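Local coordinates for protein AvGluR1 ligand binding domain (Adineta vaga, PDB 4IO3) that binds the amino acids glutamate and aspartate as the ligand-binding domain of a glutamate receptor, which probably acts as a ligand-gated ion channel, at residues I133-G138 and V176-I181. Numbering follows the deposited sequence. Where two conformers were deposited one is given.
Sequences IGIRIG and VSFMDI. With ASP (aspartic acid), chain C.
G134 and V176 join two neighbouring parallel strands in one lobe of the bilobed periplasmic-binding-protein fold, and the strands splay apart toward the ligand cleft. At the closed end the amide N of G134 donates to O of V176 over 2.9 Å, and I133 and V176 lie side by side on one sheet face, CG1 of I133 4.0 Å from CG2 of V176. Branched side chains suit this buried, extended backbone. S177, on the other face, is small enough to bend back to the neighbouring strand: with OG anti to its own N (chi1 -166°), the hydroxyl donates to O of G134 at 2.6 Å, arriving from above the carbonyl plane. On the face that I133 shares, CD1 of I135 lies 3.7 Å from CD2 of F178, and F202 packs edge-to-face with that ring.

Beyond this point water replaces direct strand pairing. One molecule accepts from N of R136 and donates to OG of S177; a second links NH1 of R136 to O of F178. A long arginine can cross the widening gap, its chain bent at chi3 (57°), to reach the bound aspartate. D180, the last residue of its strand, takes the ligand's ammonium N on OD2 at 2.7 Å, while N105 holds OD1. The opposite charges of D180 and R136 probably suit the ligand's ammonium and side-chain carboxylate: NH1 of R136 donates to ligand OD1 at 2.7 Å, nearly straight at 174° and in the guanidinium plane.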
loop_
_atom_site.group_PDB
_atom_site.type_symbol
_atom_site.label_atom_id
_atom_site.label_comp_id
_atom_site.label_asym_id
_atom_site.label_seq_id
_atom_site.Cartn_x
_atom_site.Cartn_y
_atom_site.Cartn_z
ATOM N N ILE A 133 -27.962 -10.881 -2.022
ATOM C CA ILE A 133 -26.615 -10.380 -1.860
ATOM C C ILE A 133 -26.754 -8.994 -1.309
ATOM O O ILE A 133 -27.249 -8.090 -1.986
ATOM C CB ILE A 133 -25.880 -10.248 -3.199
ATOM C CG1 ILE A 133 -25.845 -11.613 -3.886
ATOM C CG2 ILE A 133 -24.502 -9.658 -2.971
ATOM C CD1 ILE A 133 -25.106 -11.615 -5.203
ATOM N N GLY A 134 -26.337 -8.813 -0.067
ATOM C CA GLY A 134 -26.406 -7.489 0.531
ATOM C C GLY A 134 -25.156 -6.676 0.277
ATOM O O GLY A 134 -24.035 -7.174 0.360
ATOM N N ILE A 135 -25.368 -5.424 -0.089
ATOM C CA ILE A 135 -24.274 -4.489 -0.309
ATOM C C ILE A 135 -24.524 -3.211 0.447
ATOM O O ILE A 135 -25.557 -2.575 0.296
ATOM C CB ILE A 135 -24.161 -4.133 -1.808
ATOM C CG1 ILE A 135 -23.759 -5.372 -2.627
ATOM C CG2 ILE A 135 -23.184 -3.000 -2.049
ATOM C CD1 ILE A 135 -22.319 -5.874 -2.393
ATOM N N ARG A 136 -23.548 -2.802 1.247
ATOM C CA ARG A 136 -23.649 -1.523 1.930
ATOM C C ARG A 136 -23.425 -0.380 0.953
ATOM O O ARG A 136 -22.351 -0.229 0.368
ATOM C CB ARG A 136 -22.662 -1.481 3.075
ATOM C CG ARG A 136 -23.085 -2.309 4.258
ATOM C CD ARG A 136 -21.982 -2.428 5.289
ATOM N NE ARG A 136 -21.574 -1.111 5.730
ATOM C CZ ARG A 136 -20.324 -0.701 5.852
ATOM N NH1 ARG A 136 -19.309 -1.497 5.544
ATOM N NH2 ARG A 136 -20.101 0.520 6.281
ATOM N N ILE A 137 -24.465 0.415 0.738
ATOM C CA ILE A 137 -24.360 1.485 -0.216
ATOM C C ILE A 137 -23.381 2.538 0.273
ATOM O O ILE A 137 -23.166 2.719 1.489
ATOM C CB ILE A 137 -25.732 2.075 -0.595
ATOM C CG1 ILE A 137 -26.408 2.744 0.590
ATOM C CG2 ILE A 137 -26.679 0.972 -1.173
ATOM C CD1 ILE A 137 -27.621 3.580 0.168
ATOM N N GLY A 138 -22.728 3.174 -0.681
ATOM C CA GLY A 138 -21.760 4.226 -0.368
ATOM C C GLY A 138 -20.446 3.706 0.203
ATOM O O GLY A 138 -19.710 4.436 0.854
ATOM N N VAL A 176 -25.181 -13.520 1.565
ATOM C CA VAL A 176 -23.805 -13.028 1.634
ATOM C C VAL A 176 -23.740 -11.515 1.622
ATOM O O VAL A 176 -24.677 -10.848 1.212
ATOM C CB VAL A 176 -22.946 -13.506 0.446
ATOM C CG1 VAL A 176 -22.765 -14.989 0.447
ATOM C CG2 VAL A 176 -23.568 -13.048 -0.895
ATOM N N SER A 177 -22.610 -10.982 2.083
ATOM C CA SER A 177 -22.223 -9.610 1.804
ATOM C C SER A 177 -20.707 -9.543 1.610
ATOM O O SER A 177 -20.015 -10.562 1.633
ATOM C CB SER A 177 -22.664 -8.657 2.922
ATOM O OG SER A 177 -22.574 -7.298 2.503
ATOM N N PHE A 178 -20.201 -8.333 1.374
ATOM C CA PHE A 178 -18.748 -8.091 1.328
ATOM C C PHE A 178 -18.317 -7.246 2.507
ATOM O O PHE A 178 -19.033 -6.334 2.916
ATOM C CB PHE A 178 -18.361 -7.303 0.073
ATOM C CG PHE A 178 -18.762 -7.927 -1.236
ATOM C CD1 PHE A 178 -19.001 -9.276 -1.366
ATOM C CD2 PHE A 178 -18.838 -7.123 -2.369
ATOM C CE1 PHE A 178 -19.358 -9.819 -2.602
ATOM C CE2 PHE A 178 -19.180 -7.641 -3.595
ATOM C CZ PHE A 178 -19.442 -8.985 -3.729
ATOM N N MET A 179 -17.115 -7.489 3.017
ATOM C CA MET A 179 -16.594 -6.679 4.096
ATOM C C MET A 179 -15.091 -6.559 3.991
ATOM O O MET A 179 -14.426 -7.514 3.626
ATOM C CB MET A 179 -16.986 -7.354 5.415
ATOM C CG MET A 179 -16.993 -6.474 6.595
ATOM S SD MET A 179 -17.735 -7.263 8.055
ATOM C CE MET A 179 -17.210 -5.975 9.175
ATOM N N ASP A 180 -14.542 -5.411 4.378
ATOM C CA ASP A 180 -13.099 -5.257 4.498
ATOM C C ASP A 180 -12.521 -6.296 5.475
ATOM O O ASP A 180 -13.113 -6.575 6.517
ATOM C CB ASP A 180 -12.748 -3.874 5.056
ATOM C CG ASP A 180 -13.056 -2.725 4.107
ATOM O OD1 ASP A 180 -13.030 -2.875 2.857
ATOM O OD2 ASP A 180 -13.279 -1.607 4.635
ATOM N N ILE A 181 -11.337 -6.805 5.167
ATOM C CA ILE A 181 -10.788 -7.933 5.905
ATOM C C ILE A 181 -10.469 -7.651 7.376
ATOM O O ILE A 181 -10.725 -8.485 8.228
ATOM C CB ILE A 181 -9.543 -8.478 5.173
ATOM C CG1 ILE A 181 -9.072 -9.797 5.788
ATOM C CG2 ILE A 181 -8.433 -7.469 5.157
ATOM C CD1 ILE A 181 -8.072 -10.548 4.862
HETATM N N ASP C . -13.567 0.780 3.486
HETATM C CA ASP C . -14.922 1.017 2.925
HETATM C C ASP C . -14.971 2.341 2.204
HETATM O O ASP C . -14.071 3.217 2.353
HETATM C CB ASP C . -16.006 1.020 4.021
HETATM C CG ASP C . -16.409 -0.369 4.450
HETATM O OD1 ASP C . -16.773 -0.547 5.656
HETATM O OD2 ASP C . -16.382 -1.290 3.594
HETATM O OXT ASP C . -15.934 2.568 1.459
HETATM O O HOH W 1 -21.341 -4.624 1.695
HETATM O O HOH W 2 -19.001 -4.009 4.128
#